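Local coordinates for iron-chelator utilization protein (Thermobifida fusca TM51, PDB 4YHB) that binds flavin-adenine dinucleotide and probably reduces ferric siderophores so that the chelated iron can be released and used, at residues 47-52 / 134-139; 175-180 / 193-198. All blocks are in the same frame, centred on the assembly; numbering follows the deposited sequence.

Contacts 1 and 2 follow one another along the chain, the first closing before the second opens, and they lie on opposite sides of the chain's centre. Their centres are 28 Å apart and their nearest atoms about 14 Å, so they do not touch. Contact 1 joins the loop entering strand 53-57 of the closed antiparallel barrel to strand 133-136; Phe-50 there also meets helix 152-161 and Trp-224 of parallel-sheet strand 221-226, linking the two halves of the fold. Contact 2 lies at the ends of neighbouring parallel strands 167-174 and 190-195, loop 175-180 packing on the second. FAD lies about 9 Å from the side chain of Asp-52 and about 7 Å from that of Arg-196.

Contact 1. Residues 47-52 / 134-139; sequences SDNFAD and TVYYPE
The type I beta turn from Asn-49 to Asp-52, which leads into barrel strand 53-57, docks on Thr-134 in strand 133-136, half of a two-stranded antiparallel sheet. The evidence centres on one hydroxyl: Thr-134 OG1 accepts from Asn-49 ND2 at 2.8 Å, nearly straight (166°) and in the amide plane, and donates to the syn lone pair of Asp-52 OD1 at 2.7 Å. With OG1 anti to the backbone N (chi1 -171°), the hydroxyl reaches both turn residues. The other carboxylate oxygen works inside the loop, where Asp-52 OD2 takes Ser-47 OG at 2.7 Å and, from above its plane, Asn-49 N at 3.1 Å. An alanine at Asp-52 is likely to leave the Thr-134 hydroxyl without its acceptor and to cost Ser-47 OG and Asn-49 N the carboxylate oxygen they share. Asn-49 ND2 also sits 3.3 Å above the centre of the Tyr-136 ring, the amide and ring planes 86° apart; Tyr-136 OH is hydrogen-bonded to Glu-11. Waters bridge further: one donates to Asp-52 OD1 and accepts from Val-135 N, another donates to Asn-49 OD1 at 2.7 Å and accepts from Tyr-137 N at 2.8 Å.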
ATOM      1  N   SER A  47      12.567  -5.565  -4.152  1.00 25.47           N
ATOM      2  CA  SER A  47      11.562  -4.513  -4.248  1.00 27.25           C
ATOM      3  C   SER A  47      12.227  -3.233  -4.721  1.00 27.68           C
ATOM      4  O   SER A  47      13.047  -2.659  -4.010  1.00 32.68           O
ATOM      5  CB  SER A  47      10.856  -4.287  -2.908  1.00 24.79           C
ATOM      6  OG  SER A  47       9.956  -3.185  -3.004  1.00 24.33           O
ATOM      7  N   ASP A  48      11.884  -2.788  -5.925  1.00 25.04           N
ATOM      8  CA  ASP A  48      12.564  -1.637  -6.508  1.00 27.80           C
ATOM      9  C   ASP A  48      11.758  -0.336  -6.449  1.00 25.63           C
ATOM     10  O   ASP A  48      12.325   0.749  -6.576  1.00 27.33           O
ATOM     11  CB  ASP A  48      12.938  -1.936  -7.963  1.00 27.76           C
ATOM     12  CG  ASP A  48      14.021  -2.988  -8.071  1.00 32.10           C
ATOM     13  OD1 ASP A  48      15.177  -2.670  -7.736  1.00 31.62           O
ATOM     14  OD2 ASP A  48      13.713  -4.132  -8.468  1.00 31.87           O
ATOM     15  N   ASN A  49      10.448  -0.428  -6.259  1.00 22.71           N
ATOM     16  CA  ASN A  49       9.619   0.777  -6.355  1.00 23.02           C
ATOM     17  C   ASN A  49       8.534   0.890  -5.280  1.00 23.58           C
ATOM     18  O   ASN A  49       8.193  -0.095  -4.629  1.00 20.95           O
ATOM     19  CB  ASN A  49       8.997   0.855  -7.748  1.00 23.85           C
ATOM     20  CG  ASN A  49      10.034   1.160  -8.817  1.00 31.01           C
ATOM     21  OD1 ASN A  49      10.470   2.312  -8.960  1.00 30.49           O
ATOM     22  ND2 ASN A  49      10.457   0.133  -9.552  1.00 26.30           N
ATOM     23  N   PHE A  50       7.992   2.101  -5.128  1.00 25.00           N
ATOM     24  CA  PHE A  50       7.216   2.472  -3.945  1.00 22.52           C
ATOM     25  C   PHE A  50       5.896   1.728  -3.783  1.00 22.27           C
ATOM     26  O   PHE A  50       5.445   1.517  -2.658  1.00 20.28           O
ATOM     27  CB  PHE A  50       6.939   3.983  -3.942  1.00 23.26           C
ATOM     28  CG  PHE A  50       5.863   4.410  -4.905  1.00 26.63           C
ATOM     29  CD1 PHE A  50       4.563   4.617  -4.463  1.00 27.91           C
ATOM     30  CD2 PHE A  50       6.153   4.612  -6.246  1.00 27.30           C
ATOM     31  CE1 PHE A  50       3.571   5.011  -5.344  1.00 27.79           C
ATOM     32  CE2 PHE A  50       5.174   5.004  -7.129  1.00 31.05           C
ATOM     33  CZ  PHE A  50       3.877   5.207  -6.682  1.00 30.72           C
ATOM     34  N   ALA A  51       5.259   1.343  -4.880  1.00 19.76           N
ATOM     35  CA  ALA A  51       3.969   0.676  -4.758  1.00 22.97           C
ATOM     36  C   ALA A  51       4.070  -0.847  -4.848  1.00 21.96           C
ATOM     37  O   ALA A  51       3.041  -1.524  -4.958  1.00 20.39           O
ATOM     38  CB  ALA A  51       2.999   1.201  -5.809  1.00 23.13           C
ATOM     39  N   ASP A  52       5.292  -1.382  -4.800  1.00 20.77           N
ATOM     40  CA  ASP A  52       5.489  -2.836  -4.779  1.00 20.71           C
ATOM     41  C   ASP A  52       4.644  -3.462  -3.673  1.00 21.77           C
ATOM     42  O   ASP A  52       4.546  -2.917  -2.575  1.00 19.42           O
ATOM     43  CB  ASP A  52       6.952  -3.207  -4.554  1.00 21.84           C
ATOM     44  CG  ASP A  52       7.839  -2.903  -5.746  1.00 21.94           C
ATOM     45  OD1 ASP A  52       7.319  -2.518  -6.821  1.00 23.04           O
ATOM     46  OD2 ASP A  52       9.069  -3.079  -5.599  1.00 24.18           O
ATOM     47  N   THR A 134       7.397  -5.118 -10.598  1.00 23.39           N
ATOM     48  CA  THR A 134       7.595  -3.745 -10.137  1.00 25.35           C
ATOM     49  C   THR A 134       7.408  -2.789 -11.312  1.00 29.62           C
ATOM     50  O   THR A 134       7.603  -3.171 -12.473  1.00 28.34           O
ATOM     51  CB  THR A 134       8.998  -3.549  -9.490  1.00 23.79           C
ATOM     52  OG1 THR A 134       9.088  -2.258  -8.858  1.00 22.93           O
ATOM     53  CG2 THR A 134      10.115  -3.686 -10.527  1.00 26.02           C
ATOM     54  N   VAL A 135       6.999  -1.558 -11.013  1.00 28.54           N
ATOM     55  CA  VAL A 135       6.765  -0.561 -12.055  1.00 28.33           C
ATOM     56  C   VAL A 135       7.626   0.674 -11.838  1.00 35.86           C
ATOM     57  O   VAL A 135       7.533   1.333 -10.791  1.00 30.81           O
ATOM     58  CB  VAL A 135       5.289  -0.137 -12.110  1.00 32.28           C
ATOM     59  CG1 VAL A 135       5.059   0.812 -13.280  1.00 38.64           C
ATOM     60  CG2 VAL A 135       4.392  -1.355 -12.217  1.00 31.95           C
ATOM     61  N   TYR A 136       8.468   0.979 -12.825  1.00 33.08           N
ATOM     62  CA  TYR A 136       9.303   2.174 -12.798  1.00 32.08           C
ATOM     63  C   TYR A 136       8.608   3.344 -13.484  1.00 33.78           C
ATOM     64  O   TYR A 136       7.930   3.167 -14.498  1.00 36.35           O
ATOM     65  CB  TYR A 136      10.645   1.931 -13.495  1.00 32.43           C
ATOM     66  CG  TYR A 136      11.551   0.913 -12.855  1.00 31.89           C
ATOM     67  CD1 TYR A 136      12.548   1.299 -11.972  1.00 31.33           C
ATOM     68  CD2 TYR A 136      11.433  -0.438 -13.163  1.00 33.99           C
ATOM     69  CE1 TYR A 136      13.394   0.361 -11.399  1.00 33.46           C
ATOM     70  CE2 TYR A 136      12.270  -1.378 -12.593  1.00 33.10           C
ATOM     71  CZ  TYR A 136      13.249  -0.972 -11.719  1.00 32.47           C
ATOM     72  OH  TYR A 136      14.082  -1.901 -11.155  1.00 33.87           O
ATOM     73  N   TYR A 137       8.798   4.540 -12.941  1.00 34.55           N
ATOM     74  CA  TYR A 137       8.278   5.754 -13.570  1.00 31.87           C
ATOM     75  C   TYR A 137       9.402   6.744 -13.847  1.00 33.83           C
ATOM     76  O   TYR A 137      10.386   6.793 -13.106  1.00 33.53           O
ATOM     77  CB  TYR A 137       7.212   6.414 -12.683  1.00 33.24           C
ATOM     78  CG  TYR A 137       5.942   5.611 -12.543  1.00 37.40           C
ATOM     79  CD1 TYR A 137       4.928   5.713 -13.486  1.00 35.90           C
ATOM     80  CD2 TYR A 137       5.749   4.756 -11.460  1.00 33.64           C
ATOM     81  CE1 TYR A 137       3.757   4.979 -13.361  1.00 38.43           C
ATOM     82  CE2 TYR A 137       4.586   4.025 -11.325  1.00 34.81           C
ATOM     83  CZ  TYR A 137       3.596   4.135 -12.276  1.00 39.00           C
ATOM     84  OH  TYR A 137       2.437   3.401 -12.143  1.00 43.00           O
ATOM     85  N   PRO A 138       9.257   7.541 -14.919  1.00 36.53           N
ATOM     86  CA  PRO A 138      10.178   8.660 -15.155  1.00 41.14           C
ATOM     87  C   PRO A 138      10.032   9.716 -14.064  1.00 43.99           C
ATOM     88  O   PRO A 138       8.966   9.822 -13.450  1.00 38.98           O
ATOM     89  CB  PRO A 138       9.735   9.210 -16.515  1.00 38.68           C
ATOM     90  CG  PRO A 138       8.307   8.795 -16.649  1.00 41.95           C
ATOM     91  CD  PRO A 138       8.200   7.466 -15.944  1.00 37.65           C
ATOM     92  N   GLU A 139      11.084  10.488 -13.829  1.00 42.02           N
ATOM     93  CA  GLU A 139      11.049  11.501 -12.786  1.00 47.40           C
ATOM     94  C   GLU A 139      10.085  12.622 -13.140  1.00 42.63           C
ATOM     95  O   GLU A 139       9.857  12.924 -14.312  1.00 38.98           O
ATOM     96  CB  GLU A 139      12.450  12.066 -12.528  1.00 54.31           C
ATOM     97  CG  GLU A 139      13.412  11.063 -11.903  1.00 68.54           C
ATOM     98  CD  GLU A 139      14.628  11.722 -11.277  1.00 79.85           C
ATOM     99  OE1 GLU A 139      15.557  10.992 -10.870  1.00 87.52           O
ATOM    100  OE2 GLU A 139      14.654  12.969 -11.189  1.00 80.06           O
TER
HETATM  101  O   HOH W   1      10.541   4.411 -10.709  1.00 36.50           O
HETATM  102  O   HOH W   2       5.402   1.277  -8.314  1.00 29.18           O
HETATM  103  O   HOH W   3       5.521  -1.323  -8.387  1.00 24.58           O

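Contact 2. Residues 175-180 / 193-198; sequences ADAAEE and WLHRNG
Glu-180 makes the tight part of this contact by crossing the face of Trp-193 obliquely and ending on His-195. Its CG stands 3.8 Å from the centroid of the Trp-193 five-membered ring, 25° off the normal, a CH-pi contact. Because the chain continues extended beyond CG (chi2 177°), the carboxylate passes the tryptophan CB and its OE2 accepts from His-195 NE2 at 2.6 Å through the anti lone pair. Carboxylate and imidazole are nearly coplanar, yet the N-H...O angle is only 140°, a bent bond. Backbone atoms lie over both imidazole faces, Ala-177 N 3.8 Å above the centre of one and Trp-193 O 3.7 Å above the other, toward the rim, likely restricting its rotation. Toward Gly-198 the fit is looser and water takes part. Ala-175 O receives Asn-197 N at 3.0 Å and a water at 2.7 Å, and that water accepts from Gly-198 N, with Asn-197 and Gly-198 exposed. Elsewhere Ala-175 CA lies over one guanidinium face of Arg-196, salt-bridged to Glu-149 and Glu-173. The contact joins the C-terminal ends of adjacent parallel strands 167-174 and 190-195, the latter outermost, consistent with the ferredoxin-reductase-like nucleotide-binding fold of this family.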
ATOM      1  N   ALA A 175      -8.120   8.565  10.268  1.00 21.71           N
ATOM      2  CA  ALA A 175      -9.277   8.580  11.163  1.00 23.72           C
ATOM      3  C   ALA A 175      -9.373   9.867  11.967  1.00 24.15           C
ATOM      4  O   ALA A 175     -10.470  10.397  12.148  1.00 24.65           O
ATOM      5  CB  ALA A 175      -9.234   7.385  12.105  1.00 23.07           C
ATOM      6  N   ASP A 176      -8.227  10.346  12.453  1.00 22.49           N
ATOM      7  CA  ASP A 176      -8.161  11.520  13.329  1.00 23.43           C
ATOM      8  C   ASP A 176      -6.710  11.939  13.501  1.00 27.74           C
ATOM      9  O   ASP A 176      -5.812  11.295  12.934  1.00 22.83           O
ATOM     10  CB  ASP A 176      -8.806  11.242  14.695  1.00 21.83           C
ATOM     11  CG  ASP A 176      -8.200  10.033  15.417  1.00 26.09           C
ATOM     12  OD1 ASP A 176      -6.955   9.897  15.466  1.00 24.79           O
ATOM     13  OD2 ASP A 176      -8.984   9.216  15.952  1.00 26.39           O
ATOM     14  N   ALA A 177      -6.475  12.966  14.327  1.00 20.45           N
ATOM     15  CA  ALA A 177      -5.144  13.564  14.460  1.00 20.80           C
ATOM     16  C   ALA A 177      -4.094  12.621  15.052  1.00 23.19           C
ATOM     17  O   ALA A 177      -2.891  12.790  14.816  1.00 25.04           O
ATOM     18  CB  ALA A 177      -5.228  14.844  15.305  1.00 25.12           C
ATOM     19  N   ALA A 178      -4.539  11.621  15.807  1.00 21.30           N
ATOM     20  CA  ALA A 178      -3.618  10.677  16.436  1.00 24.08           C
ATOM     21  C   ALA A 178      -3.008   9.726  15.422  1.00 22.73           C
ATOM     22  O   ALA A 178      -2.075   8.990  15.739  1.00 23.00           O
ATOM     23  CB  ALA A 178      -4.326   9.881  17.531  1.00 27.16           C
ATOM     24  N   GLU A 179      -3.545   9.733  14.208  1.00 21.88           N
ATOM     25  CA  GLU A 179      -3.090   8.819  13.167  1.00 22.83           C
ATOM     26  C   GLU A 179      -2.069   9.458  12.227  1.00 23.61           C
ATOM     27  O   GLU A 179      -1.573   8.802  11.312  1.00 22.47           O
ATOM     28  CB  GLU A 179      -4.286   8.301  12.368  1.00 22.59           C
ATOM     29  CG  GLU A 179      -5.261   7.484  13.202  1.00 23.85           C
ATOM     30  CD  GLU A 179      -4.626   6.214  13.768  1.00 25.02           C
ATOM     31  OE1 GLU A 179      -3.790   5.575  13.074  1.00 25.64           O
ATOM     32  OE2 GLU A 179      -4.971   5.852  14.907  1.00 24.26           O
ATOM     33  N   GLU A 180      -1.762  10.735  12.442  1.00 22.94           N
ATOM     34  CA  GLU A 180      -0.739  11.416  11.645  1.00 21.70           C
ATOM     35  C   GLU A 180       0.631  10.806  11.901  1.00 24.22           C
ATOM     36  O   GLU A 180       0.923  10.381  13.013  1.00 26.63           O
ATOM     37  CB  GLU A 180      -0.722  12.915  11.961  1.00 24.03           C
ATOM     38  CG  GLU A 180      -2.026  13.580  11.585  1.00 19.02           C
ATOM     39  CD  GLU A 180      -2.089  15.056  11.946  1.00 25.37           C
ATOM     40  OE1 GLU A 180      -1.058  15.623  12.350  1.00 29.19           O
ATOM     41  OE2 GLU A 180      -3.180  15.646  11.805  1.00 26.86           O
ATOM     42  N   TRP A 193      -2.957  16.429   6.438  1.00 24.74           N
ATOM     43  CA  TRP A 193      -3.662  15.297   6.996  1.00 23.84           C
ATOM     44  C   TRP A 193      -5.135  15.659   7.098  1.00 25.68           C
ATOM     45  O   TRP A 193      -5.505  16.648   7.740  1.00 27.37           O
ATOM     46  CB  TRP A 193      -3.073  14.919   8.362  1.00 22.53           C
ATOM     47  CG  TRP A 193      -1.626  14.521   8.278  1.00 23.51           C
ATOM     48  CD1 TRP A 193      -0.533  15.338   8.422  1.00 22.91           C
ATOM     49  CD2 TRP A 193      -1.108  13.204   8.018  1.00 22.56           C
ATOM     50  NE1 TRP A 193       0.627  14.607   8.264  1.00 23.26           N
ATOM     51  CE2 TRP A 193       0.300  13.300   8.018  1.00 23.20           C
ATOM     52  CE3 TRP A 193      -1.701  11.959   7.787  1.00 21.44           C
ATOM     53  CZ2 TRP A 193       1.121  12.195   7.797  1.00 23.94           C
ATOM     54  CZ3 TRP A 193      -0.884  10.865   7.574  1.00 19.43           C
ATOM     55  CH2 TRP A 193       0.512  10.992   7.577  1.00 22.84           C
ATOM     56  N   LEU A 194      -5.977  14.868   6.447  1.00 21.62           N
ATOM     57  CA  LEU A 194      -7.421  15.070   6.517  1.00 23.37           C
ATOM     58  C   LEU A 194      -8.038  14.050   7.467  1.00 25.25           C
ATOM     59  O   LEU A 194      -7.728  12.860   7.402  1.00 22.08           O
ATOM     60  CB  LEU A 194      -8.037  14.947   5.125  1.00 20.29           C
ATOM     61  CG  LEU A 194      -7.416  15.893   4.098  1.00 22.79           C
ATOM     62  CD1 LEU A 194      -7.795  15.431   2.695  1.00 24.07           C
ATOM     63  CD2 LEU A 194      -7.868  17.338   4.367  1.00 24.59           C
ATOM     64  N   HIS A 195      -8.914  14.517   8.340  1.00 21.31           N
ATOM     65  CA  HIS A 195      -9.449  13.677   9.408  1.00 23.21           C
ATOM     66  C   HIS A 195     -10.919  13.352   9.205  1.00 26.01           C
ATOM     67  O   HIS A 195     -11.743  14.251   9.037  1.00 21.30           O
ATOM     68  CB  HIS A 195      -9.261  14.367  10.769  1.00 22.33           C
ATOM     69  CG  HIS A 195      -7.871  14.865  11.007  1.00 22.69           C
ATOM     70  ND1 HIS A 195      -7.607  16.061  11.640  1.00 26.15           N
ATOM     71  CD2 HIS A 195      -6.665  14.320  10.718  1.00 21.52           C
ATOM     72  CE1 HIS A 195      -6.299  16.234  11.724  1.00 28.13           C
ATOM     73  NE2 HIS A 195      -5.705  15.192  11.168  1.00 23.68           N
ATOM     74  N   ARG A 196     -11.254  12.066   9.255  1.00 22.34           N
ATOM     75  CA  ARG A 196     -12.646  11.638   9.154  1.00 21.77           C
ATOM     76  C   ARG A 196     -13.472  12.014  10.382  1.00 23.22           C
ATOM     77  O   ARG A 196     -14.694  12.144  10.286  1.00 24.93           O
ATOM     78  CB  ARG A 196     -12.723  10.131   8.936  1.00 24.31           C
ATOM     79  CG  ARG A 196     -12.343   9.699   7.515  1.00 24.02           C
ATOM     80  CD  ARG A 196     -12.762   8.253   7.275  1.00 26.11           C
ATOM     81  NE  ARG A 196     -12.103   7.348   8.211  1.00 24.72           N
ATOM     82  CZ  ARG A 196     -10.918   6.783   7.989  1.00 28.40           C
ATOM     83  NH1 ARG A 196     -10.260   7.032   6.863  1.00 28.39           N
ATOM     84  NH2 ARG A 196     -10.391   5.972   8.893  1.00 27.46           N
ATOM     85  N   ASN A 197     -12.810  12.171  11.526  1.00 19.70           N
ATOM     86  CA  ASN A 197     -13.467  12.625  12.761  1.00 24.88           C
ATOM     87  C   ASN A 197     -14.828  11.972  13.050  1.00 29.27           C
ATOM     88  O   ASN A 197     -15.813  12.661  13.343  1.00 25.59           O
ATOM     89  CB  ASN A 197     -13.627  14.148  12.726  1.00 23.81           C
ATOM     90  CG  ASN A 197     -12.302  14.858  12.791  1.00 24.93           C
ATOM     91  OD1 ASN A 197     -11.312  14.286  13.262  1.00 27.91           O
ATOM     92  ND2 ASN A 197     -12.261  16.111  12.333  1.00 26.71           N
ATOM     93  N   GLY A 198     -14.883  10.645  12.949  1.00 25.08           N
ATOM     94  CA  GLY A 198     -16.089   9.909  13.288  1.00 25.32           C
ATOM     95  C   GLY A 198     -16.757   9.238  12.104  1.00 26.32           C
ATOM     96  O   GLY A 198     -17.474   8.250  12.274  1.00 29.28           O
TER
HETATM   97  O   HOH W   4     -12.736   8.967  12.686  1.00 31.40           O